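Local coordinates for methylocystis parvus OBBP MbnE (Methylocystis parvus OBBP, PDB 5ICQ), which probably binds methanobactin, the copper-chelating peptide, in the periplasm as the solute-binding component of its transport machinery, at residues N317-N322 with F367-L372; Y360-S365 with V567-H572; A396-G401 with L561-Y566. One frame throughout, in Å; residues are numbered along the deposited sequence.

Interaction 1: N317-N322 with F367-L372; sequences NPKGLN and FDESEL
With CG anti to its carbonyl carbon (chi1 -57°), K319 sets CG against E369 CB across the contact, and bends at chi2 and chi4 curl the chain back to the backbone two residues earlier, where K319 NZ donates to N317 O at 2.8 Å. The main chains meet in a single antiparallel bridge, an example of how two loops can be joined without a sheet: K319 N donates to D368 O at 2.8 Å, and D368 N returns a bond to K319 O at 2.9 Å. Water 1 lies within hydrogen-bonding distance of both N317 O and E369 O. Beside the bridge, P318 CB packs 3.5 Å from S370 OG. The same carbon also touches F367 CB. The S370 hydroxyl, set by a chi1 of 91°, has two backbone partners: OG accepts from L372 N at 3.1 Å, which makes an ST turn, and donates to F367 O at 3.2 Å from above the carbonyl plane. Replacing S370 with an alanine removes OG, which would probably leave L372 N without its acceptor, free the turn to shift and open a gap beside P318 CB. The acidic ends face other partners: D368 OD2 takes K364 N, whereas E369 reaches H572 and S574 through OE1 and forms a salt bridge to K314 through OE2. The F367 ring and L372 lie on helix 547-563, K319 and D368 touch H572 of strand 567-572, and past G320 the chain enters strand 322-326; the paired loops thus touch both that helix and strand 567-572.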
loop_
_atom_site.group_PDB
_atom_site.type_symbol
_atom_site.label_atom_id
_atom_site.label_comp_id
_atom_site.label_asym_id
_atom_site.label_seq_id
_atom_site.Cartn_x
_atom_site.Cartn_y
_atom_site.Cartn_z
ATOM N N ASN A 317 -0.597 -9.944 -5.187
ATOM C CA ASN A 317 -0.109 -8.843 -4.368
ATOM C C ASN A 317 0.256 -9.353 -2.976
ATOM O O ASN A 317 -0.522 -10.097 -2.376
ATOM C CB ASN A 317 -1.167 -7.754 -4.255
ATOM C CG ASN A 317 -0.564 -6.394 -4.005
ATOM O OD1 ASN A 317 0.102 -5.839 -4.875
ATOM N ND2 ASN A 317 -0.785 -5.851 -2.810
ATOM N N PRO A 318 1.410 -8.974 -2.429
ATOM C CA PRO A 318 1.779 -9.453 -1.090
ATOM C C PRO A 318 0.868 -8.897 -0.007
ATOM O O PRO A 318 0.278 -7.822 -0.141
ATOM C CB PRO A 318 3.218 -8.952 -0.908
ATOM C CG PRO A 318 3.355 -7.823 -1.878
ATOM C CD PRO A 318 2.487 -8.190 -3.055
ATOM N N LYS A 319 0.788 -9.645 1.092
ATOM C CA LYS A 319 -0.089 -9.355 2.216
ATOM C C LYS A 319 0.750 -8.978 3.431
ATOM O O LYS A 319 1.963 -9.221 3.473
ATOM C CB LYS A 319 -0.968 -10.562 2.555
ATOM C CG LYS A 319 -1.820 -11.071 1.389
ATOM C CD LYS A 319 -2.959 -10.104 1.102
ATOM C CE LYS A 319 -3.803 -10.577 -0.067
ATOM N NZ LYS A 319 -2.970 -10.785 -1.289
ATOM N N GLY A 320 0.086 -8.408 4.432
ATOM C CA GLY A 320 0.771 -7.960 5.635
ATOM C C GLY A 320 1.339 -6.564 5.440
ATOM O O GLY A 320 1.151 -5.974 4.379
ATOM N N LEU A 321 2.009 -6.017 6.454
ATOM C CA LEU A 321 2.086 -6.625 7.781
ATOM C C LEU A 321 1.666 -5.578 8.817
ATOM O O LEU A 321 2.160 -4.442 8.801
ATOM C CB LEU A 321 3.505 -7.139 8.088
ATOM C CG LEU A 321 3.772 -7.729 9.498
ATOM C CD1 LEU A 321 4.901 -8.766 9.461
ATOM C CD2 LEU A 321 4.112 -6.636 10.534
ATOM N N ASN A 322 0.745 -5.969 9.693
ATOM C CA ASN A 322 0.415 -5.252 10.917
ATOM C C ASN A 322 0.920 -6.075 12.092
ATOM O O ASN A 322 1.026 -7.300 11.998
ATOM C CB ASN A 322 -1.099 -5.062 11.093
ATOM C CG ASN A 322 -1.756 -4.417 9.910
ATOM O OD1 ASN A 322 -1.183 -3.538 9.269
ATOM N ND2 ASN A 322 -2.983 -4.840 9.618
ATOM N N PHE A 367 6.274 -9.605 3.474
ATOM C CA PHE A 367 5.772 -9.649 2.099
ATOM C C PHE A 367 5.047 -10.978 1.908
ATOM O O PHE A 367 5.392 -11.791 1.055
ATOM C CB PHE A 367 6.916 -9.461 1.097
ATOM C CG PHE A 367 7.671 -8.192 1.309
ATOM C CD1 PHE A 367 7.254 -7.012 0.707
ATOM C CD2 PHE A 367 8.767 -8.160 2.161
ATOM C CE1 PHE A 367 7.932 -5.834 0.932
ATOM C CE2 PHE A 367 9.451 -6.982 2.387
ATOM C CZ PHE A 367 9.030 -5.818 1.776
ATOM N N ASP A 368 4.011 -11.194 2.720
ATOM C CA ASP A 368 3.443 -12.527 2.873
ATOM C C ASP A 368 2.645 -12.937 1.635
ATOM O O ASP A 368 2.133 -12.097 0.888
ATOM C CB ASP A 368 2.551 -12.575 4.122
ATOM C CG ASP A 368 2.437 -13.965 4.704
ATOM O OD1 ASP A 368 3.155 -14.865 4.239
ATOM O OD2 ASP A 368 1.637 -14.157 5.643
ATOM N N GLU A 369 2.546 -14.252 1.432
ATOM C CA GLU A 369 1.755 -14.847 0.352
ATOM C C GLU A 369 2.167 -14.301 -1.013
ATOM O O GLU A 369 1.335 -13.888 -1.823
ATOM C CB GLU A 369 0.259 -14.631 0.599
ATOM C CG GLU A 369 -0.231 -15.197 1.914
ATOM C CD GLU A 369 -1.731 -15.420 1.901
ATOM O OE1 GLU A 369 -2.408 -15.012 2.863
ATOM O OE2 GLU A 369 -2.233 -16.000 0.912
ATOM N N SER A 370 3.471 -14.287 -1.268
ATOM C CA SER A 370 3.944 -13.743 -2.532
ATOM C C SER A 370 5.335 -14.279 -2.807
ATOM O O SER A 370 5.966 -14.911 -1.951
ATOM C CB SER A 370 3.935 -12.208 -2.527
ATOM O OG SER A 370 5.169 -11.665 -2.093
ATOM N N GLU A 371 5.806 -14.010 -4.027
ATOM C CA GLU A 371 7.132 -14.453 -4.428
ATOM C C GLU A 371 8.230 -13.757 -3.636
ATOM O O GLU A 371 9.366 -14.241 -3.633
ATOM C CB GLU A 371 7.348 -14.184 -5.918
ATOM C CG GLU A 371 7.790 -12.762 -6.175
ATOM C CD GLU A 371 7.693 -12.352 -7.618
ATOM O OE1 GLU A 371 7.296 -11.194 -7.863
ATOM O OE2 GLU A 371 8.015 -13.173 -8.504
ATOM N N LEU A 372 7.927 -12.617 -3.005
ATOM C CA LEU A 372 8.921 -11.872 -2.241
ATOM C C LEU A 372 9.126 -12.423 -0.842
ATOM O O LEU A 372 10.061 -11.992 -0.158
ATOM C CB LEU A 372 8.518 -10.397 -2.132
ATOM C CG LEU A 372 8.339 -9.648 -3.454
ATOM C CD1 LEU A 372 7.869 -8.225 -3.175
ATOM C CD2 LEU A 372 9.639 -9.637 -4.248
HETATM O O HOH W 1 -1.113 -12.806 -2.314
#

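Interaction 2: Y360-S365 with V567-H572; sequences YTRTKS and VVPLFH
T361 and H572 form a hydrogen-bonded antiparallel pair, with R362 and F571 the adjoining non-hydrogen-bonded pair, so that the short strand 361-362 is added to strand 567-572 of the mixed sheet. T361 N donates to H572 O at 2.8 Å and H572 N to T361 O at 2.9 Å; just past the strand T363 N also donates to L570 O, at the break in strand 567-572. The R362 guanidinium binds beside this break. R362 NE (2.9 Å) and R362 NH2 (2.8 Å) both donate to P569 O, side-on, and this oxygen lies only 1° out of the guanidinium plane; a weak bond from NE to L570 O adds to the hold. The H572 ring is positioned by a chi1 of 63°, which places CG between the backbone N and the carbonyl carbon. T361 CG2 covers one face of the ring in a CH-pi contact, 3.6 Å from its centroid, while T363 OG1 sits at the edge and shares a hydrogen bond with H572 ND1 at 2.8 Å. With NE2 taken by E369, both ring nitrogens have partners, which should restrict the ring's rotation. At the far end the rings of Y360 and F571 meet obliquely, planes 33° apart, beside Y356 and F348. Polar satisfaction is incomplete: T363 O, buried by the contact and without a hydrogen-bonding partner in the model, rests 3.2 Å from P569 CB.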
loop_
_atom_site.group_PDB
_atom_site.type_symbol
_atom_site.label_atom_id
_atom_site.label_comp_id
_atom_site.label_asym_id
_atom_site.label_seq_id
_atom_site.Cartn_x
_atom_site.Cartn_y
_atom_site.Cartn_z
ATOM N N TYR A 360 -9.597 -14.894 9.209
ATOM C CA TYR A 360 -8.280 -14.347 8.931
ATOM C C TYR A 360 -7.217 -15.436 8.911
ATOM O O TYR A 360 -7.444 -16.579 9.311
ATOM C CB TYR A 360 -7.923 -13.285 9.961
ATOM C CG TYR A 360 -8.657 -11.979 9.783
ATOM C CD1 TYR A 360 -8.794 -11.392 8.538
ATOM C CD2 TYR A 360 -9.191 -11.317 10.882
ATOM C CE1 TYR A 360 -9.439 -10.170 8.389
ATOM C CE2 TYR A 360 -9.832 -10.104 10.743
ATOM C CZ TYR A 360 -9.959 -9.537 9.507
ATOM O OH TYR A 360 -10.601 -8.322 9.402
ATOM N N THR A 361 -6.029 -15.058 8.435
ATOM C CA THR A 361 -4.881 -15.950 8.434
ATOM C C THR A 361 -3.688 -15.219 9.044
ATOM O O THR A 361 -3.550 -14.002 8.890
ATOM C CB THR A 361 -4.566 -16.451 6.997
ATOM O OG1 THR A 361 -3.482 -17.389 7.036
ATOM C CG2 THR A 361 -4.177 -15.314 6.116
ATOM N N ARG A 362 -2.842 -15.954 9.764
ATOM C CA ARG A 362 -1.700 -15.319 10.420
ATOM C C ARG A 362 -0.765 -14.709 9.384
ATOM O O ARG A 362 -0.489 -15.315 8.348
ATOM C CB ARG A 362 -0.931 -16.336 11.268
ATOM C CG ARG A 362 0.091 -15.693 12.235
ATOM C CD ARG A 362 -0.630 -15.066 13.462
ATOM N NE ARG A 362 0.262 -14.218 14.262
ATOM C CZ ARG A 362 1.014 -14.655 15.276
ATOM N NH1 ARG A 362 0.980 -15.933 15.638
ATOM N NH2 ARG A 362 1.805 -13.809 15.924
ATOM N N THR A 363 -0.282 -13.494 9.665
ATOM C CA THR A 363 0.770 -12.893 8.852
ATOM C C THR A 363 2.135 -13.461 9.246
ATOM O O THR A 363 2.526 -13.413 10.421
ATOM C CB THR A 363 0.748 -11.374 9.006
ATOM O OG1 THR A 363 -0.529 -10.888 8.571
ATOM C CG2 THR A 363 1.851 -10.732 8.148
ATOM N N LYS A 364 2.858 -14.007 8.265
ATOM C CA LYS A 364 4.105 -14.718 8.542
ATOM C C LYS A 364 5.331 -14.038 7.961
ATOM O O LYS A 364 6.443 -14.541 8.149
ATOM C CB LYS A 364 4.020 -16.160 8.005
ATOM C CG LYS A 364 2.820 -16.924 8.531
ATOM C CD LYS A 364 2.984 -18.435 8.404
ATOM C CE LYS A 364 2.765 -18.918 6.989
ATOM N NZ LYS A 364 2.577 -20.403 6.955
ATOM N N SER A 365 5.164 -12.915 7.271
ATOM C CA SER A 365 6.244 -12.308 6.512
ATOM C C SER A 365 5.883 -10.850 6.291
ATOM O O SER A 365 4.703 -10.487 6.320
ATOM C CB SER A 365 6.443 -13.044 5.172
ATOM O OG SER A 365 7.171 -12.265 4.239
ATOM N N VAL A 567 8.460 -6.803 15.694
ATOM C CA VAL A 567 7.005 -6.791 15.738
ATOM C C VAL A 567 6.545 -8.193 16.101
ATOM O O VAL A 567 7.257 -9.176 15.877
ATOM C CB VAL A 567 6.363 -6.356 14.394
ATOM C CG1 VAL A 567 6.916 -5.034 13.925
ATOM C CG2 VAL A 567 6.610 -7.406 13.339
ATOM N N VAL A 568 5.359 -8.280 16.694
ATOM C CA VAL A 568 4.628 -9.540 16.783
ATOM C C VAL A 568 3.601 -9.524 15.660
ATOM O O VAL A 568 2.627 -8.755 15.736
ATOM C CB VAL A 568 3.952 -9.723 18.146
ATOM C CG1 VAL A 568 3.235 -11.092 18.206
ATOM C CG2 VAL A 568 4.984 -9.618 19.258
ATOM N N PRO A 569 3.778 -10.305 14.600
ATOM C CA PRO A 569 2.901 -10.165 13.433
ATOM C C PRO A 569 1.478 -10.533 13.806
ATOM O O PRO A 569 1.247 -11.465 14.581
ATOM C CB PRO A 569 3.483 -11.153 12.414
ATOM C CG PRO A 569 4.812 -11.570 12.960
ATOM C CD PRO A 569 4.737 -11.412 14.452
ATOM N N LEU A 570 0.526 -9.793 13.239
ATOM C CA LEU A 570 -0.882 -10.082 13.463
ATOM C C LEU A 570 -1.422 -10.912 12.297
ATOM O O LEU A 570 -0.977 -12.049 12.104
ATOM C CB LEU A 570 -1.663 -8.782 13.687
ATOM C CG LEU A 570 -1.395 -8.213 15.094
ATOM C CD1 LEU A 570 -1.951 -6.802 15.250
ATOM C CD2 LEU A 570 -1.975 -9.129 16.181
ATOM N N PHE A 571 -2.363 -10.390 11.513
ATOM C CA PHE A 571 -3.108 -11.272 10.612
ATOM C C PHE A 571 -3.731 -10.467 9.477
ATOM O O PHE A 571 -3.812 -9.238 9.533
ATOM C CB PHE A 571 -4.178 -12.039 11.390
ATOM C CG PHE A 571 -4.950 -11.173 12.348
ATOM C CD1 PHE A 571 -6.067 -10.480 11.928
ATOM C CD2 PHE A 571 -4.541 -11.046 13.668
ATOM C CE1 PHE A 571 -6.776 -9.671 12.811
ATOM C CE2 PHE A 571 -5.244 -10.243 14.553
ATOM C CZ PHE A 571 -6.358 -9.558 14.125
ATOM N N HIS A 572 -4.190 -11.185 8.445
ATOM C CA HIS A 572 -4.729 -10.550 7.253
ATOM C C HIS A 572 -5.763 -11.475 6.628
ATOM O O HIS A 572 -5.866 -12.649 6.979
ATOM C CB HIS A 572 -3.614 -10.216 6.250
ATOM C CG HIS A 572 -2.906 -11.426 5.722
ATOM N ND1 HIS A 572 -1.774 -11.947 6.313
ATOM C CD2 HIS A 572 -3.177 -12.223 4.659
ATOM C CE1 HIS A 572 -1.380 -13.016 5.642
ATOM N NE2 HIS A 572 -2.214 -13.207 4.632
HETATM O O HOH W 2 -0.941 -8.283 8.958
#

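Interaction 3: A396-G401 with L561-Y566; sequences AEILEG and LLSGFY. With SO4 (sulfate ion), chain D.
I398 drives its CD1 methyl into the C-terminal part of helix 547-563, overlapping L562 and S563. The methyl lies 3.4 Å from S563 OG and 4.0 Å from L562 CB, and farther on it touches F565 CZ. An extended chi2 (166°) carries the methyl that far from the short helix 396-399, itself closed by a Schellman motif at G401. The principle illustrated is the packing of one branched residue against a helix terminus: the chain leaves helical geometry with a positive phi at F565, and the phenyl ring turns back so that L562 O stands over the centre of one face. The E397 and F565 side chains reach toward each other from opposite directions. E397 OE2 lies at the ring edge, 3.8 Å from F565 CZ, with the carboxylate plane turned 55° to the ring. That oxygen also has a long, weak ion pair with R395 and lies close to the carboxylate of E340, a pairing that could favour protonation of one of the two acids. At the start of the short helix, A396 N donates to O4 of a sulfate at 2.8 Å; the ion, probably from the crystallisation liquor, is also held by R395. No hydrogen bond joins the two segments directly. S563 OG is instead bonded to R559 O and R395 N, and I398 O to R559 NH1, which implies that packing across the two segments is apolar, the hydrogen bonds running instead to R559 and R395.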
loop_
_atom_site.group_PDB
_atom_site.type_symbol
_atom_site.label_atom_id
_atom_site.label_comp_id
_atom_site.label_asym_id
_atom_site.label_seq_id
_atom_site.Cartn_x
_atom_site.Cartn_y
_atom_site.Cartn_z
ATOM N N ALA A 396 19.095 -18.909 12.412
ATOM C CA ALA A 396 19.142 -20.123 11.594
ATOM C C ALA A 396 17.744 -20.610 11.227
ATOM O O ALA A 396 17.519 -21.068 10.100
ATOM C CB ALA A 396 19.911 -21.230 12.324
ATOM N N GLU A 397 16.793 -20.516 12.167
ATOM C CA GLU A 397 15.431 -20.985 11.910
ATOM C C GLU A 397 14.802 -20.218 10.751
ATOM O O GLU A 397 14.045 -20.777 9.947
ATOM C CB GLU A 397 14.583 -20.838 13.184
ATOM C CG GLU A 397 14.506 -19.385 13.723
ATOM C CD GLU A 397 13.801 -19.240 15.072
ATOM O OE1 GLU A 397 13.213 -20.220 15.579
ATOM O OE2 GLU A 397 13.830 -18.118 15.623
ATOM N N ILE A 398 15.139 -18.938 10.627
ATOM C CA ILE A 398 14.603 -18.123 9.543
ATOM C C ILE A 398 15.429 -18.291 8.269
ATOM O O ILE A 398 14.881 -18.301 7.155
ATOM C CB ILE A 398 14.533 -16.662 10.027
ATOM C CG1 ILE A 398 13.394 -16.542 11.047
ATOM C CG2 ILE A 398 14.336 -15.701 8.851
ATOM C CD1 ILE A 398 13.389 -15.263 11.858
ATOM N N LEU A 399 16.746 -18.455 8.409
ATOM C CA LEU A 399 17.605 -18.633 7.239
ATOM C C LEU A 399 17.201 -19.876 6.450
ATOM O O LEU A 399 17.221 -19.872 5.217
ATOM C CB LEU A 399 19.072 -18.732 7.664
ATOM C CG LEU A 399 20.128 -18.745 6.545
ATOM C CD1 LEU A 399 20.189 -17.405 5.830
ATOM C CD2 LEU A 399 21.501 -19.118 7.097
ATOM N N GLU A 400 16.794 -20.937 7.143
ATOM C CA GLU A 400 16.469 -22.186 6.465
ATOM C C GLU A 400 14.997 -22.297 6.066
ATOM O O GLU A 400 14.604 -23.311 5.476
ATOM C CB GLU A 400 16.878 -23.375 7.343
ATOM C CG GLU A 400 18.368 -23.389 7.706
ATOM C CD GLU A 400 19.305 -23.233 6.497
ATOM O OE1 GLU A 400 18.955 -23.682 5.383
ATOM O OE2 GLU A 400 20.408 -22.666 6.665
ATOM N N GLY A 401 14.187 -21.276 6.333
ATOM C CA GLY A 401 12.783 -21.307 5.964
ATOM C C GLY A 401 11.915 -22.205 6.822
ATOM O O GLY A 401 10.871 -22.662 6.359
ATOM N N LEU A 561 14.581 -8.551 8.712
ATOM C CA LEU A 561 13.521 -7.918 9.498
ATOM C C LEU A 561 12.902 -8.902 10.477
ATOM O O LEU A 561 12.713 -8.586 11.658
ATOM C CB LEU A 561 12.441 -7.361 8.576
ATOM C CG LEU A 561 12.789 -6.138 7.729
ATOM C CD1 LEU A 561 11.549 -5.720 6.922
ATOM C CD2 LEU A 561 13.265 -4.990 8.629
ATOM N N LEU A 562 12.536 -10.090 9.994
ATOM C CA LEU A 562 11.888 -11.062 10.873
ATOM C C LEU A 562 12.814 -11.479 12.007
ATOM O O LEU A 562 12.354 -11.706 13.133
ATOM C CB LEU A 562 11.442 -12.290 10.071
ATOM C CG LEU A 562 10.309 -12.029 9.078
ATOM C CD1 LEU A 562 10.136 -13.222 8.099
ATOM C CD2 LEU A 562 9.009 -11.791 9.842
ATOM N N SER A 563 14.117 -11.614 11.720
ATOM C CA SER A 563 15.076 -12.082 12.716
ATOM C C SER A 563 15.307 -11.078 13.828
ATOM O O SER A 563 15.892 -11.446 14.852
ATOM C CB SER A 563 16.419 -12.415 12.062
ATOM O OG SER A 563 16.285 -13.569 11.259
ATOM N N GLY A 564 14.885 -9.831 13.649
ATOM C CA GLY A 564 14.970 -8.856 14.716
ATOM C C GLY A 564 13.823 -8.894 15.699
ATOM O O GLY A 564 13.938 -8.319 16.787
ATOM N N PHE A 565 12.722 -9.564 15.354
ATOM C CA PHE A 565 11.552 -9.626 16.227
ATOM C C PHE A 565 11.165 -8.230 16.707
ATOM O O PHE A 565 10.919 -7.990 17.894
ATOM C CB PHE A 565 11.806 -10.589 17.394
ATOM C CG PHE A 565 12.077 -11.984 16.919
ATOM C CD1 PHE A 565 11.024 -12.834 16.623
ATOM C CD2 PHE A 565 13.381 -12.407 16.652
ATOM C CE1 PHE A 565 11.268 -14.119 16.121
ATOM C CE2 PHE A 565 13.633 -13.683 16.154
ATOM C CZ PHE A 565 12.575 -14.539 15.887
ATOM N N TYR A 566 11.128 -7.294 15.752
ATOM C CA TYR A 566 10.701 -5.935 16.054
ATOM C C TYR A 566 9.202 -5.852 16.253
ATOM O O TYR A 566 8.716 -4.908 16.894
ATOM C CB TYR A 566 11.119 -4.983 14.931
ATOM C CG TYR A 566 12.611 -4.983 14.699
ATOM C CD1 TYR A 566 13.477 -4.391 15.613
ATOM C CD2 TYR A 566 13.155 -5.586 13.567
ATOM C CE1 TYR A 566 14.864 -4.399 15.405
ATOM C CE2 TYR A 566 14.531 -5.596 13.353
ATOM C CZ TYR A 566 15.371 -5.009 14.276
ATOM O OH TYR A 566 16.720 -5.025 14.035
HETATM S S SO4 D . 20.887 -18.789 15.841
HETATM O O1 SO4 D . 22.173 -19.300 16.308
HETATM O O2 SO4 D . 20.532 -17.594 16.602
HETATM O O3 SO4 D . 19.868 -19.818 16.023
HETATM O O4 SO4 D . 21.016 -18.459 14.427
#

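The three contacts lie close together but differ in chemistry. Interaction 2 belongs to the mixed sheet and interaction 1 to loops beside it; both rely on backbone pairing, and they touch directly, sharing H572 as a neighbour and joined where N322 O meets L570 N. Both are only partly buried. Interaction 3, although its centre is farthest from that of the chain, about 23 Å away, is a buried and mainly apolar meeting of helix ends, with a sulfate close by. Helix 547-563 connects all three: F367 and L372 of interaction 1 pack on it, it supplies L562 to interaction 3, and it leads into strand 567-572 of interaction 2.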